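Side-chain contacts in lectin-like protein (Entamoeba histolytica HM-1:IMSS-A, PDB 5ZBT), which is of unknown function but, as a legume lectin-like domain of an ERGIC-53-like membrane protein, may bind mannose: residues I124-E129 against A169-K174; P134-L139 against A160-D165; I183-V188 against N192-T197. All coordinates share one frame; numbering follows the deposited sequence.

Overall arrangement
The three contacts lie in one legume lectin-like domain, a sandwich of two antiparallel sheets. Interaction 1 joins the two sheets through the core, from strand 122-127 to strand 170-176. Interaction 2 comes within the chain section that interaction 1 brackets. It packs the loop between strands 153-158 and 170-176 on strand 135-142, the neighbour of 122-127. Interaction 3 follows in sequence and pairs strands 181-188 and 191-198 at the edge of the second sheet. There the Cys157-Cys195 disulfide links the edge strand to the first sheet, a covalent join in addition to the apolar one. Centres of interactions 1 and 2 are about 6 Å apart, 1 and 3 about 9 Å, and 2 and 3 about 10 Å.

Interaction 1. Residues I124-E129 against A169-K174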
loop_
_atom_site.group_PDB
_atom_site.type_symbol
_atom_site.label_atom_id
_atom_site.label_comp_id
_atom_site.label_asym_id
_atom_site.label_seq_id
_atom_site.Cartn_x
_atom_site.Cartn_y
_atom_site.Cartn_z
ATOM N N ILE A 124 2.435 0.799 5.452
ATOM C CA ILE A 124 1.649 2.017 5.248
ATOM C C ILE A 124 0.212 1.576 5.019
ATOM O O ILE A 124 -0.073 0.842 4.060
ATOM C CB ILE A 124 2.179 2.848 4.063
ATOM C CG1 ILE A 124 3.676 3.088 4.226
ATOM C CG2 ILE A 124 1.465 4.169 3.937
ATOM C CD1 ILE A 124 4.422 3.089 2.934
ATOM N N PHE A 125 -0.694 2.008 5.899
ATOM C CA PHE A 125 -2.053 1.488 5.937
ATOM C C PHE A 125 -3.059 2.608 5.718
ATOM O O PHE A 125 -2.910 3.709 6.261
ATOM C CB PHE A 125 -2.348 0.786 7.276
ATOM C CG PHE A 125 -1.295 -0.215 7.689
ATOM C CD1 PHE A 125 -0.861 -1.199 6.807
ATOM C CD2 PHE A 125 -0.735 -0.168 8.951
ATOM C CE1 PHE A 125 0.108 -2.127 7.185
ATOM C CE2 PHE A 125 0.247 -1.085 9.335
ATOM C CZ PHE A 125 0.660 -2.068 8.446
ATOM N N ILE A 126 -4.078 2.318 4.914
ATOM C CA ILE A 126 -5.269 3.146 4.798
ATOM C C ILE A 126 -6.407 2.353 5.414
ATOM O O ILE A 126 -6.746 1.268 4.925
ATOM C CB ILE A 126 -5.589 3.507 3.339
ATOM C CG1 ILE A 126 -4.367 4.103 2.629
ATOM C CG2 ILE A 126 -6.787 4.464 3.284
ATOM C CD1 ILE A 126 -4.631 4.453 1.142
ATOM N N ASN A 127 -6.988 2.867 6.493
ATOM C CA ASN A 127 -7.987 2.118 7.246
ATOM C C ASN A 127 -9.336 2.823 7.193
ATOM O O ASN A 127 -9.430 4.008 7.529
ATOM C CB ASN A 127 -7.550 1.937 8.691
ATOM C CG ASN A 127 -8.614 1.264 9.512
ATOM O OD1 ASN A 127 -8.853 0.080 9.349
ATOM N ND2 ASN A 127 -9.288 2.019 10.369
ATOM N N PHE A 128 -10.375 2.090 6.757
ATOM C CA PHE A 128 -11.766 2.547 6.787
ATOM C C PHE A 128 -12.586 1.915 7.911
ATOM O O PHE A 128 -13.618 2.482 8.299
ATOM C CB PHE A 128 -12.482 2.235 5.456
ATOM C CG PHE A 128 -11.918 2.951 4.262
ATOM C CD1 PHE A 128 -10.817 2.432 3.582
ATOM C CD2 PHE A 128 -12.496 4.127 3.805
ATOM C CE1 PHE A 128 -10.294 3.086 2.474
ATOM C CE2 PHE A 128 -11.990 4.791 2.692
ATOM C CZ PHE A 128 -10.884 4.278 2.022
ATOM N N GLU A 129 -12.156 0.760 8.429
ATOM C CA GLU A 129 -12.912 0.016 9.433
ATOM C C GLU A 129 -12.985 0.791 10.746
ATOM O O GLU A 129 -11.954 1.168 11.312
ATOM C CB GLU A 129 -12.256 -1.345 9.653
ATOM C CG GLU A 129 -13.037 -2.302 10.551
ATOM C CD GLU A 129 -14.000 -3.190 9.785
ATOM O OE1 GLU A 129 -14.558 -4.117 10.394
ATOM O OE2 GLU A 129 -14.203 -2.972 8.573
ATOM N N ALA A 169 -8.045 8.177 -5.999
ATOM C CA ALA A 169 -7.028 8.794 -5.166
ATOM C C ALA A 169 -5.678 8.122 -5.411
ATOM O O ALA A 169 -5.599 6.965 -5.841
ATOM C CB ALA A 169 -7.421 8.699 -3.690
ATOM N N VAL A 170 -4.610 8.867 -5.138
ATOM C CA VAL A 170 -3.244 8.418 -5.357
ATOM C C VAL A 170 -2.512 8.527 -4.029
ATOM O O VAL A 170 -2.356 9.632 -3.487
ATOM C CB VAL A 170 -2.549 9.242 -6.440
ATOM C CG1 VAL A 170 -1.132 8.739 -6.676
ATOM C CG2 VAL A 170 -3.381 9.198 -7.721
ATOM N N LEU A 171 -2.096 7.385 -3.482
ATOM C CA LEU A 171 -1.245 7.362 -2.304
ATOM C C LEU A 171 0.195 7.625 -2.724
ATOM O O LEU A 171 0.720 6.949 -3.617
ATOM C CB LEU A 171 -1.373 6.011 -1.589
ATOM C CG LEU A 171 -0.346 5.703 -0.497
ATOM C CD1 LEU A 171 -0.576 6.592 0.731
ATOM C CD2 LEU A 171 -0.374 4.209 -0.109
ATOM N N ARG A 172 0.834 8.615 -2.099
ATOM C CA ARG A 172 2.177 9.033 -2.499
ATOM C C ARG A 172 3.169 8.719 -1.381
ATOM O O ARG A 172 3.030 9.223 -0.260
ATOM C CB ARG A 172 2.212 10.521 -2.863
ATOM C CG ARG A 172 3.543 10.992 -3.471
ATOM C CD ARG A 172 3.617 12.513 -3.725
ATOM N NE ARG A 172 2.336 13.080 -4.146
ATOM C CZ ARG A 172 1.808 12.933 -5.354
ATOM N NH1 ARG A 172 2.457 12.258 -6.298
ATOM N NH2 ARG A 172 0.619 13.451 -5.613
ATOM N N ILE A 173 4.170 7.901 -1.692
ATOM C CA ILE A 173 5.195 7.472 -0.745
ATOM C C ILE A 173 6.542 7.979 -1.254
ATOM O O ILE A 173 7.028 7.521 -2.295
ATOM C CB ILE A 173 5.202 5.943 -0.584
ATOM C CG1 ILE A 173 3.882 5.460 0.024
ATOM C CG2 ILE A 173 6.399 5.476 0.247
ATOM C CD1 ILE A 173 3.539 4.045 -0.361
ATOM N N LYS A 174 7.147 8.922 -0.530
ATOM C CA LYS A 174 8.398 9.555 -0.933
ATOM C C LYS A 174 9.460 9.297 0.122
ATOM O O LYS A 174 9.221 9.522 1.311
ATOM C CB LYS A 174 8.229 11.072 -1.098
ATOM C CG LYS A 174 7.388 11.532 -2.267
ATOM C CD LYS A 174 7.647 13.033 -2.544
ATOM C CE LYS A 174 7.071 13.935 -1.439
ATOM N NZ LYS A 174 7.335 15.404 -1.632
#
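Ile124 and Ile173 reach toward each other tip to tip. Their CD1 methyls meet at 3.5 Å, Ile124 CD1 against Ile173 CD1. The same methyl of Ile124 also lies 3.8 Å from Ile173 CG1, so it covers the outer part of that side chain. In Ile124 the CG1 branch stands beside the backbone N (chi1 -52°), and this branch carries CD1 across to Ile173. The CG2 branch is turned the other way and faces Leu171, with Ile124 CG2 4.4 Å from Leu171 CD2. Ile126 approaches the same methyl of Leu171 from further along its strand. Ile126 CD1 is 4.4 Å from Leu171 CD2, a looser touch than that of the two isoleucine tips. The contact is part of the core between the two sheets of a beta sandwich: strands 122-127 and 170-176 belong to different sheets of the legume lectin-like fold. The short strand axes pass 10.2 Å apart and run at 156°, nearly antiparallel. All four touching residues are buried and apolar. Val100 of strand 97-103 touches both Leu171 and Ile173, and Ile184 of strand 181-188 packs on the same two residues. On the opposite side of strand 122-127, Phe125 points away from the interface and stacks with Phe113.

Interaction 2. Residues P134-L139 against A160-D165; sequences PMISVL and ANIQKD
Pro134 lays the CB-CG side of its ring along the side chain of Ile162. Pro134 CG is 3.8 Å from Ile162 CD1, and Pro134 CB is 3.9 Å from the same methyl. The ring also reaches inward along the isoleucine, with Pro134 CG 4.2 Å from Ile162 CB. The two side chains run alongside each other, pointing opposite ways, so the contact is not made end on. Ile136, two residues further on, adds a second apolar contact. Ile136 CD1 lies 4.1 Å from Ile162 CD1, and the two side chains meet at a slant. In Ile162 the CG1 branch sits beside the backbone N (chi1 -73°) and extends on to CD1 (chi2 166°), which places this methyl between the proline ring and Ile136. This is where a loop closes over the side of the beta sandwich. Strand 135-142 belongs to one sheet, and segment 160-165 lies in the connection that leaves strand 153-158 of that sheet and leads to strand 170-176 of the other. Residues 162-164 of this loop have helical backbone angles, and a weak backbone hydrogen bond runs from Asp165 N to Asn161 O. Ile162 also touches Ile126 of the first sheet and Ile186 of the second, so it fills space between them. Phe128 packs on Pro134. All three side chains in the contact are buried.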
loop_
_atom_site.group_PDB
_atom_site.type_symbol
_atom_site.label_atom_id
_atom_site.label_comp_id
_atom_site.label_asym_id
_atom_site.label_seq_id
_atom_site.Cartn_x
_atom_site.Cartn_y
_atom_site.Cartn_z
ATOM N N PRO A 134 -11.400 7.950 6.713
ATOM C CA PRO A 134 -10.276 7.011 6.662
ATOM C C PRO A 134 -9.020 7.600 7.294
ATOM O O PRO A 134 -8.761 8.810 7.242
ATOM C CB PRO A 134 -10.088 6.753 5.162
ATOM C CG PRO A 134 -10.861 7.816 4.473
ATOM C CD PRO A 134 -11.986 8.180 5.388
ATOM N N MET A 135 -8.266 6.719 7.935
ATOM C CA MET A 135 -7.006 7.049 8.573
ATOM C C MET A 135 -5.872 6.457 7.753
ATOM O O MET A 135 -6.003 5.372 7.187
ATOM C CB MET A 135 -6.946 6.499 10.003
ATOM C CG MET A 135 -7.853 7.240 10.968
ATOM S SD MET A 135 -7.154 7.601 12.587
ATOM C CE MET A 135 -5.839 8.749 12.219
ATOM N N ILE A 136 -4.770 7.183 7.677
ATOM C CA ILE A 136 -3.536 6.674 7.111
ATOM C C ILE A 136 -2.560 6.538 8.267
ATOM O O ILE A 136 -2.470 7.439 9.108
ATOM C CB ILE A 136 -3.013 7.595 5.997
ATOM C CG1 ILE A 136 -3.969 7.529 4.797
ATOM C CG2 ILE A 136 -1.621 7.188 5.567
ATOM C CD1 ILE A 136 -3.648 8.513 3.679
ATOM N N SER A 137 -1.891 5.387 8.349
ATOM C CA SER A 137 -0.952 5.080 9.416
ATOM C C SER A 137 0.338 4.548 8.817
ATOM O O SER A 137 0.348 3.977 7.724
ATOM C CB SER A 137 -1.497 4.035 10.377
ATOM O OG SER A 137 -2.893 4.190 10.539
ATOM N N VAL A 138 1.433 4.752 9.538
ATOM C CA VAL A 138 2.709 4.133 9.221
ATOM C C VAL A 138 3.167 3.398 10.465
ATOM O O VAL A 138 3.128 3.950 11.570
ATOM C CB VAL A 138 3.763 5.152 8.766
ATOM C CG1 VAL A 138 5.078 4.452 8.550
ATOM C CG2 VAL A 138 3.314 5.844 7.468
ATOM N N LEU A 139 3.576 2.146 10.281
ATOM C CA LEU A 139 3.945 1.257 11.371
ATOM C C LEU A 139 5.279 0.627 11.008
ATOM O O LEU A 139 5.326 -0.255 10.148
ATOM C CB LEU A 139 2.880 0.185 11.571
ATOM C CG LEU A 139 2.799 -0.440 12.956
ATOM C CD1 LEU A 139 2.821 0.654 13.959
ATOM C CD2 LEU A 139 1.513 -1.201 13.091
ATOM N N ALA A 160 -10.029 12.921 4.273
ATOM C CA ALA A 160 -11.373 12.657 3.789
ATOM C C ALA A 160 -11.381 12.363 2.295
ATOM O O ALA A 160 -10.545 12.860 1.537
ATOM C CB ALA A 160 -12.288 13.852 4.073
ATOM N N ASN A 161 -12.340 11.525 1.890
ATOM C CA ASN A 161 -12.755 11.292 0.510
ATOM C C ASN A 161 -11.786 10.425 -0.293
ATOM O O ASN A 161 -11.741 10.534 -1.525
ATOM C CB ASN A 161 -12.989 12.623 -0.208
ATOM C CG ASN A 161 -14.075 13.452 0.453
ATOM O OD1 ASN A 161 -13.864 14.622 0.786
ATOM N ND2 ASN A 161 -15.240 12.845 0.656
ATOM N N ILE A 162 -11.060 9.519 0.366
ATOM C CA ILE A 162 -10.067 8.717 -0.350
ATOM C C ILE A 162 -10.737 7.825 -1.392
ATOM O O ILE A 162 -10.332 7.809 -2.562
ATOM C CB ILE A 162 -9.206 7.901 0.626
ATOM C CG1 ILE A 162 -8.223 8.812 1.356
ATOM C CG2 ILE A 162 -8.426 6.856 -0.130
ATOM C CD1 ILE A 162 -7.568 8.144 2.563
ATOM N N GLN A 163 -11.782 7.083 -1.007
ATOM C CA GLN A 163 -12.423 6.245 -2.016
ATOM C C GLN A 163 -13.549 6.947 -2.750
ATOM O O GLN A 163 -13.926 6.485 -3.835
ATOM C CB GLN A 163 -12.944 4.920 -1.425
ATOM C CG GLN A 163 -14.225 4.997 -0.648
ATOM C CD GLN A 163 -15.471 4.943 -1.515
ATOM O OE1 GLN A 163 -16.385 5.743 -1.320
ATOM N NE2 GLN A 163 -15.514 4.015 -2.473
ATOM N N LYS A 164 -14.076 8.049 -2.202
ATOM C CA LYS A 164 -15.134 8.823 -2.848
ATOM C C LYS A 164 -14.638 9.651 -4.027
ATOM O O LYS A 164 -15.463 10.242 -4.734
ATOM C CB LYS A 164 -15.806 9.750 -1.828
ATOM C CG LYS A 164 -16.829 9.053 -0.934
ATOM C CD LYS A 164 -17.024 9.819 0.377
ATOM C CE LYS A 164 -18.294 9.400 1.114
ATOM N NZ LYS A 164 -18.276 7.979 1.577
ATOM N N ASP A 165 -13.324 9.737 -4.236
ATOM C CA ASP A 165 -12.765 10.372 -5.431
ATOM C C ASP A 165 -13.003 9.451 -6.624
ATOM O O ASP A 165 -12.347 8.413 -6.758
ATOM C CB ASP A 165 -11.274 10.653 -5.217
ATOM C CG ASP A 165 -10.606 11.343 -6.407
ATOM O OD1 ASP A 165 -11.217 11.491 -7.487
ATOM O OD2 ASP A 165 -9.438 11.756 -6.261
#

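Interaction 3. Residues I183-V188 against N192-T197; sequences IIEIMV and NMDCIT
Asn192 donates from ND2 to Glu185 OE1 at 2.8 Å, in an almost straight bond (179°). Asn192 CG, anti to the backbone N (chi1 -164°), helps bring the amide there. The oxygen lies in the amide plane, but the donor stands above the carboxylate plane; the two planes are 80° apart. Asn192 OD1 accepts from Arg172 NH2. Arg172 NE and Lys174 NZ form weak, long ion pairs with the Glu185 carboxylate. Glu185 OE2 lies 4.5 Å from Asp194 OD1, a like-charge approach. Glu185, Asn192 and Asp194 belong to an antiparallel hairpin, strands 181-188 and 191-198, at one edge of the lectin sandwich. Ile186 and Met193 form a hydrogen-bonded pair: Ile186 N to Met193 O is 3.1 Å and Met193 N to Ile186 O is 2.9 Å. Ile184 and Ile196 form another, with Ile184 N to Ile196 O at 2.8 Å and Ile196 N to Ile184 O at 3.2 Å. The second pair is part of a classic beta bulge, where Cys195 and Ile196 both face Ile184. A water accepts from Cys195 N at 2.9 Å and lies 2.9 Å from Ile184 O. Cys195 is disulfide-bonded to Cys157, which ties this edge strand to strand 153-158 of the other sheet.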
loop_
_atom_site.group_PDB
_atom_site.type_symbol
_atom_site.label_atom_id
_atom_site.label_comp_id
_atom_site.label_asym_id
_atom_site.label_seq_id
_atom_site.Cartn_x
_atom_site.Cartn_y
_atom_site.Cartn_z
ATOM N N ILE A 183 8.062 10.593 3.516
ATOM C CA ILE A 183 6.927 11.501 3.417
ATOM C C ILE A 183 5.781 10.749 2.760
ATOM O O ILE A 183 5.966 10.136 1.705
ATOM C CB ILE A 183 7.276 12.777 2.623
ATOM C CG1 ILE A 183 8.478 13.480 3.267
ATOM C CG2 ILE A 183 6.090 13.716 2.558
ATOM C CD1 ILE A 183 8.839 14.794 2.623
ATOM N N ILE A 184 4.623 10.746 3.423
ATOM C CA ILE A 184 3.383 10.183 2.899
ATOM C C ILE A 184 2.446 11.339 2.588
ATOM O O ILE A 184 2.197 12.193 3.448
ATOM C CB ILE A 184 2.711 9.221 3.896
ATOM C CG1 ILE A 184 3.720 8.240 4.508
ATOM C CG2 ILE A 184 1.571 8.478 3.224
ATOM C CD1 ILE A 184 4.339 7.293 3.533
ATOM N N GLU A 185 1.930 11.360 1.362
ATOM C CA GLU A 185 0.903 12.288 0.935
ATOM C C GLU A 185 -0.178 11.486 0.238
ATOM O O GLU A 185 0.034 10.333 -0.136
ATOM C CB GLU A 185 1.465 13.362 -0.012
ATOM C CG GLU A 185 2.487 14.260 0.663
ATOM C CD GLU A 185 3.428 14.950 -0.300
ATOM O OE1 GLU A 185 3.294 14.752 -1.533
ATOM O OE2 GLU A 185 4.297 15.708 0.187
ATOM N N ILE A 186 -1.345 12.091 0.065
ATOM C CA ILE A 186 -2.389 11.452 -0.724
ATOM C C ILE A 186 -3.088 12.506 -1.571
ATOM O O ILE A 186 -3.446 13.578 -1.076
ATOM C CB ILE A 186 -3.389 10.654 0.140
ATOM C CG1 ILE A 186 -4.306 9.834 -0.778
ATOM C CG2 ILE A 186 -4.208 11.551 1.032
ATOM C CD1 ILE A 186 -4.767 8.522 -0.187
ATOM N N MET A 187 -3.220 12.220 -2.865
ATOM C CA MET A 187 -3.865 13.115 -3.817
ATOM C C MET A 187 -5.333 12.723 -3.924
ATOM O O MET A 187 -5.663 11.645 -4.428
ATOM C CB MET A 187 -3.176 13.055 -5.183
ATOM C CG MET A 187 -3.589 14.207 -6.127
ATOM S SD MET A 187 -5.300 14.092 -6.757
ATOM C CE MET A 187 -5.254 12.485 -7.544
ATOM N N VAL A 188 -6.216 13.610 -3.471
ATOM C CA VAL A 188 -7.653 13.374 -3.492
ATOM C C VAL A 188 -8.320 14.564 -4.160
ATOM O O VAL A 188 -8.101 15.705 -3.745
ATOM C CB VAL A 188 -8.222 13.169 -2.076
ATOM C CG1 VAL A 188 -9.716 12.893 -2.144
ATOM C CG2 VAL A 188 -7.492 12.039 -1.364
ATOM N N ASN A 192 -3.153 17.729 -3.563
ATOM C CA ASN A 192 -2.148 16.941 -2.866
ATOM C C ASN A 192 -2.221 17.275 -1.385
ATOM O O ASN A 192 -2.057 18.437 -1.001
ATOM C CB ASN A 192 -0.756 17.212 -3.426
ATOM C CG ASN A 192 0.251 16.159 -3.006
ATOM O OD1 ASN A 192 0.049 14.964 -3.222
ATOM N ND2 ASN A 192 1.345 16.598 -2.403
ATOM N N MET A 193 -2.500 16.270 -0.557
ATOM C CA MET A 193 -2.741 16.461 0.866
ATOM C C MET A 193 -1.564 15.930 1.670
ATOM O O MET A 193 -1.109 14.802 1.443
ATOM C CB MET A 193 -4.017 15.749 1.300
ATOM C CG MET A 193 -5.198 16.042 0.432
ATOM S SD MET A 193 -5.934 17.615 0.877
ATOM C CE MET A 193 -7.560 17.008 1.320
ATOM N N ASP A 194 -1.085 16.749 2.605
ATOM C CA ASP A 194 -0.119 16.309 3.595
ATOM C C ASP A 194 -0.685 15.154 4.420
ATOM O O ASP A 194 -1.899 15.014 4.593
ATOM C CB ASP A 194 0.244 17.470 4.521
ATOM C CG ASP A 194 1.035 18.573 3.817
ATOM O OD1 ASP A 194 1.754 18.292 2.831
ATOM O OD2 ASP A 194 0.951 19.738 4.263
ATOM N N CYS A 195 0.205 14.330 4.958
ATOM C CA CYS A 195 -0.258 13.300 5.879
ATOM C C CYS A 195 0.783 13.022 6.968
ATOM O O CYS A 195 0.577 13.364 8.135
ATOM C CB CYS A 195 -0.627 12.036 5.090
ATOM S SG CYS A 195 -1.220 10.644 6.070
ATOM N N ILE A 196 1.923 12.452 6.602
ATOM C CA ILE A 196 2.926 12.032 7.570
ATOM C C ILE A 196 4.307 12.374 7.022
ATOM O O ILE A 196 4.587 12.197 5.826
ATOM C CB ILE A 196 2.801 10.522 7.870
ATOM C CG1 ILE A 196 1.590 10.241 8.765
ATOM C CG2 ILE A 196 4.099 9.938 8.470
ATOM C CD1 ILE A 196 1.114 8.792 8.701
ATOM N N THR A 197 5.161 12.890 7.899
ATOM C CA THR A 197 6.591 12.991 7.648
ATOM C C THR A 197 7.312 12.295 8.791
ATOM O O THR A 197 6.997 12.545 9.960
ATOM C CB THR A 197 7.046 14.454 7.557
ATOM O OG1 THR A 197 6.378 15.088 6.468
ATOM C CG2 THR A 197 8.528 14.539 7.311
HETATM O O HOH W 1 3.049 14.742 4.482
HETATM O O HOH W 2 3.494 16.607 2.390
#